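Malate dehydrogenase (Pyrococcus horikoshii, PDB 1V9N) catalyses the NAD-dependent oxidation of (S)-malate to oxaloacetate as a homodimeric member of the LDH2/MDH2 oxidoreductase family. Local coordinates at residues Met143-Leu154 / Leu165-Pro175; Leu255-Thr263 / Gly275-Met283. All blocks are in the same frame, centred on the assembly; numbering follows the deposited sequence.

Interaction 1. Residues Met143-Leu154 / Leu165-Pro175; sequences MIGISMTNSRPL and LGTNPIALAAP. With NDP (NADPH dihydro-nicotinamide-adenine-dinucleotide phosphate), chain B.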
loop_
_atom_site.group_PDB
_atom_site.type_symbol
_atom_site.label_atom_id
_atom_site.label_comp_id
_atom_site.label_asym_id
_atom_site.label_seq_id
_atom_site.Cartn_x
_atom_site.Cartn_y
_atom_site.Cartn_z
HETATM N N MSE A 143 2.538 -1.716 19.046
HETATM C CA MSE A 143 1.413 -1.726 18.117
HETATM C C MSE A 143 1.879 -1.561 16.674
HETATM O O MSE A 143 3.029 -1.226 16.426
HETATM C CB MSE A 143 0.458 -0.582 18.455
HETATM C CG MSE A 143 0.042 -0.536 19.909
HETATM SE SE MSE A 143 -1.074 0.984 20.293
HETATM C CE MSE A 143 -1.012 0.892 22.234
ATOM N N ILE A 144 0.978 -1.807 15.726
ATOM C CA ILE A 144 1.303 -1.642 14.314
ATOM C C ILE A 144 0.983 -0.194 13.951
ATOM O O ILE A 144 -0.097 0.319 14.261
ATOM C CB ILE A 144 0.462 -2.565 13.410
ATOM C CG1 ILE A 144 0.813 -4.031 13.693
ATOM C CG2 ILE A 144 0.700 -2.198 11.925
ATOM C CD1 ILE A 144 -0.017 -5.027 12.918
ATOM N N GLY A 145 1.930 0.472 13.314
ATOM C CA GLY A 145 1.707 1.849 12.936
ATOM C C GLY A 145 1.815 2.026 11.438
ATOM O O GLY A 145 2.718 1.475 10.795
ATOM N N ILE A 146 0.869 2.775 10.883
ATOM C CA ILE A 146 0.856 3.074 9.456
ATOM C C ILE A 146 0.737 4.580 9.289
ATOM O O ILE A 146 -0.089 5.224 9.949
ATOM C CB ILE A 146 -0.337 2.422 8.733
ATOM C CG1 ILE A 146 -0.173 0.901 8.716
ATOM C CG2 ILE A 146 -0.443 2.972 7.309
ATOM C CD1 ILE A 146 -1.398 0.164 8.219
ATOM N N SER A 147 1.577 5.145 8.430
ATOM C CA SER A 147 1.524 6.574 8.172
ATOM C C SER A 147 1.738 6.869 6.699
ATOM O O SER A 147 2.513 6.196 6.027
ATOM C CB SER A 147 2.566 7.323 8.996
ATOM O OG SER A 147 2.395 8.718 8.820
HETATM N N MSE A 148 1.033 7.883 6.206
HETATM C CA MSE A 148 1.125 8.305 4.815
HETATM C C MSE A 148 0.979 9.815 4.800
HETATM O O MSE A 148 0.483 10.414 5.764
HETATM C CB MSE A 148 -0.024 7.730 3.982
HETATM C CG MSE A 148 -0.153 6.225 3.956
HETATM SE SE MSE A 148 -1.836 5.735 3.085
HETATM C CE MSE A 148 -1.991 3.929 3.783
ATOM N N THR A 149 1.397 10.421 3.694
ATOM C CA THR A 149 1.298 11.859 3.515
ATOM C C THR A 149 1.356 12.163 2.023
ATOM O O THR A 149 2.012 11.451 1.262
ATOM C CB THR A 149 2.467 12.602 4.207
ATOM O OG1 THR A 149 2.288 14.015 4.058
ATOM C CG2 THR A 149 3.810 12.204 3.585
ATOM N N ASN A 150 0.649 13.200 1.592
ATOM C CA ASN A 150 0.709 13.568 0.194
ATOM C C ASN A 150 1.793 14.641 0.118
ATOM O O ASN A 150 2.434 14.955 1.131
ATOM C CB ASN A 150 -0.651 14.075 -0.316
ATOM C CG ASN A 150 -1.155 15.285 0.432
ATOM O OD1 ASN A 150 -0.454 15.863 1.261
ATOM N ND2 ASN A 150 -2.382 15.684 0.134
ATOM N N SER A 151 2.026 15.191 -1.065
ATOM C CA SER A 151 3.065 16.200 -1.200
ATOM C C SER A 151 2.878 17.038 -2.451
ATOM O O SER A 151 1.838 16.975 -3.106
ATOM C CB SER A 151 4.437 15.525 -1.236
ATOM O OG SER A 151 4.556 14.690 -2.377
ATOM N N ARG A 152 3.896 17.827 -2.774
ATOM C CA ARG A 152 3.855 18.676 -3.956
ATOM C C ARG A 152 3.828 17.791 -5.191
ATOM O O ARG A 152 4.355 16.679 -5.176
ATOM C CB ARG A 152 5.094 19.577 -4.004
ATOM C CG ARG A 152 5.236 20.494 -2.809
ATOM C CD ARG A 152 6.421 21.445 -2.955
ATOM N NE ARG A 152 7.687 20.736 -3.118
ATOM C CZ ARG A 152 8.271 20.498 -4.289
ATOM N NH1 ARG A 152 7.706 20.921 -5.414
ATOM N NH2 ARG A 152 9.419 19.833 -4.335
ATOM N N PRO A 153 3.202 18.264 -6.278
ATOM C CA PRO A 153 3.149 17.459 -7.503
ATOM C C PRO A 153 4.547 17.293 -8.101
ATOM O O PRO A 153 5.228 18.278 -8.391
ATOM C CB PRO A 153 2.211 18.263 -8.403
ATOM C CG PRO A 153 2.436 19.680 -7.948
ATOM C CD PRO A 153 2.474 19.533 -6.446
ATOM N N LEU A 154 4.968 16.045 -8.278
ATOM C CA LEU A 154 6.292 15.748 -8.817
ATOM C C LEU A 154 6.286 14.525 -9.727
ATOM O O LEU A 154 7.243 14.297 -10.465
ATOM C CB LEU A 154 7.279 15.491 -7.672
ATOM C CG LEU A 154 7.712 16.632 -6.748
ATOM C CD1 LEU A 154 8.006 16.088 -5.359
ATOM C CD2 LEU A 154 8.932 17.321 -7.327
ATOM N N LEU A 165 1.007 14.092 -9.587
ATOM C CA LEU A 165 0.907 13.273 -8.382
ATOM C C LEU A 165 2.085 13.517 -7.438
ATOM O O LEU A 165 3.170 13.914 -7.870
ATOM C CB LEU A 165 0.867 11.790 -8.762
ATOM C CG LEU A 165 -0.185 11.369 -9.795
ATOM C CD1 LEU A 165 0.012 9.905 -10.134
ATOM C CD2 LEU A 165 -1.582 11.613 -9.250
ATOM N N GLY A 166 1.872 13.266 -6.150
ATOM C CA GLY A 166 2.942 13.451 -5.188
ATOM C C GLY A 166 3.746 12.175 -5.019
ATOM O O GLY A 166 3.331 11.113 -5.482
ATOM N N THR A 167 4.901 12.271 -4.371
ATOM C CA THR A 167 5.736 11.101 -4.139
ATOM C C THR A 167 5.125 10.267 -3.007
ATOM O O THR A 167 5.607 9.185 -2.665
ATOM C CB THR A 167 7.181 11.516 -3.821
ATOM O OG1 THR A 167 7.180 12.614 -2.901
ATOM C CG2 THR A 167 7.890 11.938 -5.105
ATOM N N ASN A 168 4.050 10.813 -2.452
ATOM C CA ASN A 168 3.230 10.203 -1.407
ATOM C C ASN A 168 3.721 8.877 -0.842
ATOM O O ASN A 168 3.356 7.807 -1.325
ATOM C CB ASN A 168 1.820 10.047 -1.968
ATOM C CG ASN A 168 1.299 11.342 -2.560
ATOM O OD1 ASN A 168 1.913 12.397 -2.389
ATOM N ND2 ASN A 168 0.167 11.277 -3.244
ATOM N N PRO A 169 4.525 8.935 0.228
ATOM C CA PRO A 169 5.062 7.723 0.843
ATOM C C PRO A 169 4.069 6.938 1.689
ATOM O O PRO A 169 3.009 7.443 2.074
ATOM C CB PRO A 169 6.227 8.260 1.671
ATOM C CG PRO A 169 5.679 9.557 2.181
ATOM C CD PRO A 169 4.981 10.140 0.946
ATOM N N ILE A 170 4.433 5.687 1.952
ATOM C CA ILE A 170 3.652 4.779 2.774
ATOM C C ILE A 170 4.625 4.142 3.752
ATOM O O ILE A 170 5.690 3.673 3.353
ATOM C CB ILE A 170 3.016 3.645 1.952
ATOM C CG1 ILE A 170 1.987 4.214 0.977
ATOM C CG2 ILE A 170 2.387 2.622 2.895
ATOM C CD1 ILE A 170 1.392 3.175 0.037
ATOM N N ALA A 171 4.266 4.129 5.030
ATOM C CA ALA A 171 5.130 3.528 6.031
ATOM C C ALA A 171 4.347 2.630 6.980
ATOM O O ALA A 171 3.231 2.962 7.382
ATOM C CB ALA A 171 5.851 4.614 6.824
ATOM N N LEU A 172 4.937 1.486 7.314
ATOM C CA LEU A 172 4.344 0.548 8.252
ATOM C C LEU A 172 5.443 0.031 9.160
ATOM O O LEU A 172 6.491 -0.433 8.698
ATOM C CB LEU A 172 3.671 -0.634 7.539
ATOM C CG LEU A 172 2.945 -1.604 8.497
ATOM C CD1 LEU A 172 1.820 -2.300 7.756
ATOM C CD2 LEU A 172 3.923 -2.622 9.083
ATOM N N ALA A 173 5.202 0.126 10.459
ATOM C CA ALA A 173 6.160 -0.346 11.441
ATOM C C ALA A 173 5.442 -1.342 12.337
ATOM O O ALA A 173 4.281 -1.144 12.692
ATOM C CB ALA A 173 6.687 0.822 12.267
ATOM N N ALA A 174 6.124 -2.425 12.682
ATOM C CA ALA A 174 5.547 -3.431 13.560
ATOM C C ALA A 174 6.633 -3.887 14.525
ATOM O O ALA A 174 7.797 -3.986 14.150
ATOM C CB ALA A 174 5.040 -4.610 12.746
ATOM N N PRO A 175 6.272 -4.155 15.787
ATOM C CA PRO A 175 7.289 -4.602 16.741
ATOM C C PRO A 175 7.706 -6.053 16.476
ATOM O O PRO A 175 6.925 -6.845 15.940
ATOM C CB PRO A 175 6.590 -4.434 18.089
ATOM C CG PRO A 175 5.163 -4.719 17.758
ATOM C CD PRO A 175 4.959 -3.999 16.442
HETATM P PA NDP B . 14.167 3.537 -0.061
HETATM O O1A NDP B . 15.366 4.087 0.523
HETATM O O2A NDP B . 14.117 2.952 -1.446
HETATM O O5B NDP B . 13.589 2.430 1.002
HETATM C C5B NDP B . 12.372 1.705 0.743
HETATM C C4B NDP B . 12.157 0.806 1.976
HETATM O O4B NDP B . 12.753 -0.452 1.614
HETATM C C3B NDP B . 12.791 1.209 3.278
HETATM O O3B NDP B . 11.865 0.863 4.352
HETATM C C2B NDP B . 14.056 0.436 3.402
HETATM O O2B NDP B . 14.572 0.208 4.724
HETATM C C1B NDP B . 13.711 -0.791 2.616
HETATM N N9A NDP B . 14.845 -1.408 1.874
HETATM C C8A NDP B . 15.923 -0.783 1.187
HETATM N N7A NDP B . 16.712 -1.676 0.635
HETATM C C5A NDP B . 16.186 -2.900 0.935
HETATM C C6A NDP B . 16.544 -4.254 0.639
HETATM N N6A NDP B . 17.627 -4.517 -0.100
HETATM N N1A NDP B . 15.768 -5.290 1.114
HETATM C C2A NDP B . 14.651 -5.031 1.870
HETATM N N3A NDP B . 14.229 -3.792 2.198
HETATM C C4A NDP B . 15.045 -2.759 1.698
HETATM O O3 NDP B . 12.938 4.514 0.011
HETATM P PN NDP B . 12.499 5.919 -0.581
HETATM O O1N NDP B . 11.286 5.650 -1.347
HETATM O O2N NDP B . 13.722 6.362 -1.333
HETATM O O5D NDP B . 12.248 6.746 0.756
HETATM C C5D NDP B . 12.723 8.109 0.940
HETATM C C4D NDP B . 12.308 8.651 2.361
HETATM O O4D NDP B . 11.675 9.900 2.146
HETATM C C3D NDP B . 11.288 7.809 3.167
HETATM O O3D NDP B . 11.715 7.788 4.536
HETATM C C2D NDP B . 9.944 8.482 2.952
HETATM O O2D NDP B . 9.073 8.264 4.042
HETATM C C1D NDP B . 10.380 9.957 2.748
HETATM N N1N NDP B . 9.477 10.742 1.863
HETATM C C2N NDP B . 8.776 11.819 2.474
HETATM C C3N NDP B . 7.898 12.600 1.614
HETATM C C7N NDP B . 7.154 13.730 2.181
HETATM O O7N NDP B . 6.395 14.443 1.513
HETATM N N7N NDP B . 7.275 14.041 3.500
HETATM C C4N NDP B . 7.804 12.242 0.235
HETATM C C5N NDP B . 8.494 11.182 -0.338
HETATM C C6N NDP B . 9.340 10.428 0.473
HETATM P P2B NDP B . 15.727 0.994 5.403
HETATM O O1X NDP B . 16.486 -0.080 6.064
HETATM O O2X NDP B . 15.170 1.964 6.396
HETATM O O3X NDP B . 16.556 1.713 4.343
#
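Gly145 and Ala173, and again Ser147 and Ala171, exchange backbone N-H to O bonds in both directions, holding strands 144-149 and 170-174 antiparallel with axes 4.7 Å apart and at 169°. Between these hydrogen-bonded pairs stands the non-hydrogen-bonded pair Ile146 and Leu172. Leu172 carries CG anti to the backbone N (chi1 -176°), which sets CD1 3.9 Å from Ile146 CG1. Apolar side chains suit this face, where Leu172 also meets Met251 of the second subunit; on the other face Ala171 and Ala173 are small enough for helix 132-139 to lie close. At the end of strand 144-149, Thr149 CG2 packs 3.5 Å from Pro169 CG; beyond it, Thr167 N donates to Ser151 OG at 3.2 Å, and Leu154 N reaches Leu165 O at 2.8 Å in a nearly straight bond. Asn168 ND2 is bonded outside the pair, among others to Ser249 O and Asp253 OD2. This end borders the nicotinamide of NADPH: Thr167 OG1 lies 3.2 Å and Pro169 CD 3.6 Å from NDP C4N, the carbon that carries the hydride, while Ser151 CB is 3.5 Å from carboxamide O7N. The reactive ring thus meets a mixed wall, apolar from proline and polar from the Thr167 hydroxyl.

Interaction 2. Residues Leu255-Thr263 / Gly275-Met283; sequences LSGILSGGT and GSNVCHFFM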
loop_
_atom_site.group_PDB
_atom_site.type_symbol
_atom_site.label_atom_id
_atom_site.label_comp_id
_atom_site.label_asym_id
_atom_site.label_seq_id
_atom_site.Cartn_x
_atom_site.Cartn_y
_atom_site.Cartn_z
ATOM N N LEU A 255 -6.866 8.793 0.925
ATOM C CA LEU A 255 -6.932 8.604 2.373
ATOM C C LEU A 255 -6.495 9.841 3.152
ATOM O O LEU A 255 -6.975 10.089 4.260
ATOM C CB LEU A 255 -6.080 7.396 2.785
ATOM C CG LEU A 255 -6.573 6.040 2.256
ATOM C CD1 LEU A 255 -5.575 4.941 2.615
ATOM C CD2 LEU A 255 -7.940 5.728 2.841
ATOM N N SER A 256 -5.592 10.620 2.566
ATOM C CA SER A 256 -5.082 11.823 3.206
ATOM C C SER A 256 -5.816 13.100 2.803
ATOM O O SER A 256 -6.524 13.697 3.603
ATOM C CB SER A 256 -3.592 11.997 2.885
ATOM O OG SER A 256 -2.833 10.889 3.336
ATOM N N GLY A 257 -5.632 13.511 1.552
ATOM C CA GLY A 257 -6.226 14.743 1.067
ATOM C C GLY A 257 -7.719 14.805 0.821
ATOM O O GLY A 257 -8.368 15.768 1.238
ATOM N N ILE A 258 -8.269 13.801 0.146
ATOM C CA ILE A 258 -9.697 13.797 -0.156
ATOM C C ILE A 258 -10.575 13.525 1.073
ATOM O O ILE A 258 -11.509 14.282 1.361
ATOM C CB ILE A 258 -10.044 12.752 -1.245
ATOM C CG1 ILE A 258 -9.163 12.961 -2.482
ATOM C CG2 ILE A 258 -11.511 12.890 -1.644
ATOM C CD1 ILE A 258 -9.316 14.342 -3.122
ATOM N N LEU A 259 -10.272 12.453 1.797
ATOM C CA LEU A 259 -11.056 12.084 2.974
ATOM C C LEU A 259 -11.060 13.124 4.092
ATOM O O LEU A 259 -12.038 13.244 4.833
ATOM C CB LEU A 259 -10.555 10.747 3.525
ATOM C CG LEU A 259 -11.268 10.165 4.748
ATOM C CD1 LEU A 259 -12.752 9.926 4.437
ATOM C CD2 LEU A 259 -10.580 8.860 5.143
ATOM N N SER A 260 -9.973 13.875 4.219
ATOM C CA SER A 260 -9.866 14.878 5.272
ATOM C C SER A 260 -10.525 16.207 4.928
ATOM O O SER A 260 -10.667 17.074 5.791
ATOM C CB SER A 260 -8.397 15.152 5.580
ATOM O OG SER A 260 -7.795 15.835 4.490
ATOM N N GLY A 261 -10.927 16.370 3.677
ATOM C CA GLY A 261 -11.507 17.635 3.271
ATOM C C GLY A 261 -10.374 18.625 3.041
ATOM O O GLY A 261 -10.582 19.838 3.019
ATOM N N GLY A 262 -9.158 18.099 2.901
ATOM C CA GLY A 262 -8.001 18.942 2.646
ATOM C C GLY A 262 -7.862 19.130 1.145
ATOM O O GLY A 262 -8.738 19.713 0.513
ATOM N N THR A 263 -6.763 18.658 0.565
ATOM C CA THR A 263 -6.585 18.764 -0.880
ATOM C C THR A 263 -5.604 17.700 -1.355
ATOM O O THR A 263 -4.880 17.114 -0.547
ATOM C CB THR A 263 -6.076 20.172 -1.303
ATOM O OG1 THR A 263 -6.264 20.334 -2.712
ATOM C CG2 THR A 263 -4.598 20.344 -0.987
ATOM N N GLY A 275 -1.116 28.180 3.671
ATOM C CA GLY A 275 -2.052 27.219 3.113
ATOM C C GLY A 275 -1.411 26.129 2.264
ATOM O O GLY A 275 -1.964 25.751 1.233
ATOM N N SER A 276 -0.253 25.614 2.674
ATOM C CA SER A 276 0.392 24.550 1.900
ATOM C C SER A 276 -0.586 23.384 1.773
ATOM O O SER A 276 -0.644 22.706 0.746
ATOM C CB SER A 276 1.669 24.071 2.583
ATOM O OG SER A 276 2.628 25.112 2.654
ATOM N N ASN A 277 -1.341 23.170 2.842
ATOM C CA ASN A 277 -2.353 22.130 2.920
ATOM C C ASN A 277 -1.838 20.710 2.680
ATOM O O ASN A 277 -2.418 19.946 1.908
ATOM C CB ASN A 277 -3.503 22.465 1.960
ATOM C CG ASN A 277 -4.855 21.976 2.466
ATOM O OD1 ASN A 277 -4.981 21.525 3.607
ATOM N ND2 ASN A 277 -5.878 22.077 1.618
ATOM N N VAL A 278 -0.734 20.360 3.333
ATOM C CA VAL A 278 -0.211 19.006 3.224
ATOM C C VAL A 278 -1.138 18.204 4.136
ATOM O O VAL A 278 -1.530 18.690 5.200
ATOM C CB VAL A 278 1.233 18.891 3.759
ATOM C CG1 VAL A 278 1.686 17.444 3.700
ATOM C CG2 VAL A 278 2.170 19.761 2.933
ATOM N N CYS A 279 -1.507 16.999 3.719
ATOM C CA CYS A 279 -2.402 16.174 4.520
ATOM C C CYS A 279 -1.739 14.851 4.887
ATOM O O CYS A 279 -0.911 14.340 4.138
ATOM C CB CYS A 279 -3.709 15.933 3.759
ATOM S SG CYS A 279 -4.638 17.472 3.369
ATOM N N HIS A 280 -2.105 14.302 6.044
ATOM C CA HIS A 280 -1.517 13.050 6.507
ATOM C C HIS A 280 -2.567 12.022 6.913
ATOM O O HIS A 280 -3.715 12.363 7.199
ATOM C CB HIS A 280 -0.616 13.286 7.726
ATOM C CG HIS A 280 0.225 14.522 7.649
ATOM N ND1 HIS A 280 1.044 14.807 6.576
ATOM C CD2 HIS A 280 0.413 15.524 8.540
ATOM C CE1 HIS A 280 1.697 15.930 6.811
ATOM N NE2 HIS A 280 1.333 16.386 7.996
ATOM N N PHE A 281 -2.144 10.764 6.953
ATOM C CA PHE A 281 -2.995 9.643 7.348
ATOM C C PHE A 281 -2.218 8.857 8.403
ATOM O O PHE A 281 -1.051 8.531 8.199
ATOM C CB PHE A 281 -3.279 8.731 6.147
ATOM C CG PHE A 281 -4.052 7.482 6.495
ATOM C CD1 PHE A 281 -5.441 7.496 6.550
ATOM C CD2 PHE A 281 -3.383 6.294 6.784
ATOM C CE1 PHE A 281 -6.159 6.347 6.887
ATOM C CE2 PHE A 281 -4.088 5.136 7.123
ATOM C CZ PHE A 281 -5.483 5.164 7.174
ATOM N N PHE A 282 -2.858 8.568 9.531
ATOM C CA PHE A 282 -2.218 7.806 10.602
ATOM C C PHE A 282 -3.163 6.694 11.025
ATOM O O PHE A 282 -4.365 6.915 11.207
ATOM C CB PHE A 282 -1.918 8.705 11.807
ATOM C CG PHE A 282 -1.090 9.916 11.469
ATOM C CD1 PHE A 282 0.291 9.815 11.314
ATOM C CD2 PHE A 282 -1.697 11.155 11.271
ATOM C CE1 PHE A 282 1.053 10.930 10.965
ATOM C CE2 PHE A 282 -0.944 12.276 10.921
ATOM C CZ PHE A 282 0.435 12.160 10.768
HETATM N N MSE A 283 -2.621 5.493 11.174
HETATM C CA MSE A 283 -3.430 4.364 11.584
HETATM C C MSE A 283 -2.646 3.474 12.531
HETATM O O MSE A 283 -1.492 3.119 12.267
HETATM C CB MSE A 283 -3.867 3.555 10.371
HETATM C CG MSE A 283 -4.742 2.371 10.714
HETATM SE SE MSE A 283 -5.166 1.390 9.125
HETATM C CE MSE A 283 -4.631 -0.380 9.686
HETATM O O HOH W 1 -9.130 22.516 2.521
#
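Cys279 reaches from its strand to the C-terminal end of helix 242-258 and the turn that follows. Its CB sits 3.6 Å from Ser256 O, beside the helix backbone. With chi1 at -61° the sulfur swings to the side of its own backbone N, and SG there meets three things at similar range: Ser260 OG at 3.7 Å, Gly262 CA, also at 3.7 Å, and the backbone N of Thr263. A compact, weakly polar thiol suits a place walled by backbone and a serine hydroxyl. Gly262 has to lack a side chain, because a CB on it would run into this sulfur.

Ser260 OG is held by a short bond of 2.6 Å to Ser256 O, one turn back, and weakly accepts Gly262 N. With an alanine here, Ser256 O would probably lose its short bond and a gap would open beside Cys279 SG. The chain leaves the helix through a Schellman motif, with Gly261 at positive phi, where a CB would be jammed against the preceding carbonyl. The strand under this helix end, 278-285, runs inside the mixed sheet between 117-125 and 144-149, so the contact is helix-on-sheet packing.

Farther along the strand, Phe281 CD1 lies 3.8 Å from Leu255 CB, and Phe281 CB is 3.6 Å from Ser256 OG, a hydroxyl that bonds weakly back to Val252 O. Leu255 also packs on Ile285 of the second subunit. At the other end, the Thr263 side chain crosses that of Asn277 at a slant, CG2 3.4 Å from ND2, while Asn277 OD1 takes a bond from Asn124 N. A water donates to Gly261 O at 3.1 Å and weakly accepts from Asn277 ND2, joining the turn after the helix to the residue just ahead of the strand.

Overall arrangement
Interactions 1 and 2 share one sheet, their centres about 12 Å apart, because strand 144-149 of the first lies beside strand 278-285 of the second. Backbone bonds, probably Ile146 N to Met283 O at 2.8 Å and Met148 O to Phe281 N at 2.9 Å, join them directly. The cofactor lies at interaction 1, yet interaction 2 is not remote: the His280 side chain is about 7 Å from a bound NADPH and bonds through ND1 to Thr149 OG1, a residue of the pocket. Helix 242-258, which ends in interaction 2, carries His243 and Lys244 near its start; those of the second subunit bind this NADPH, so the pocket draws on both chains.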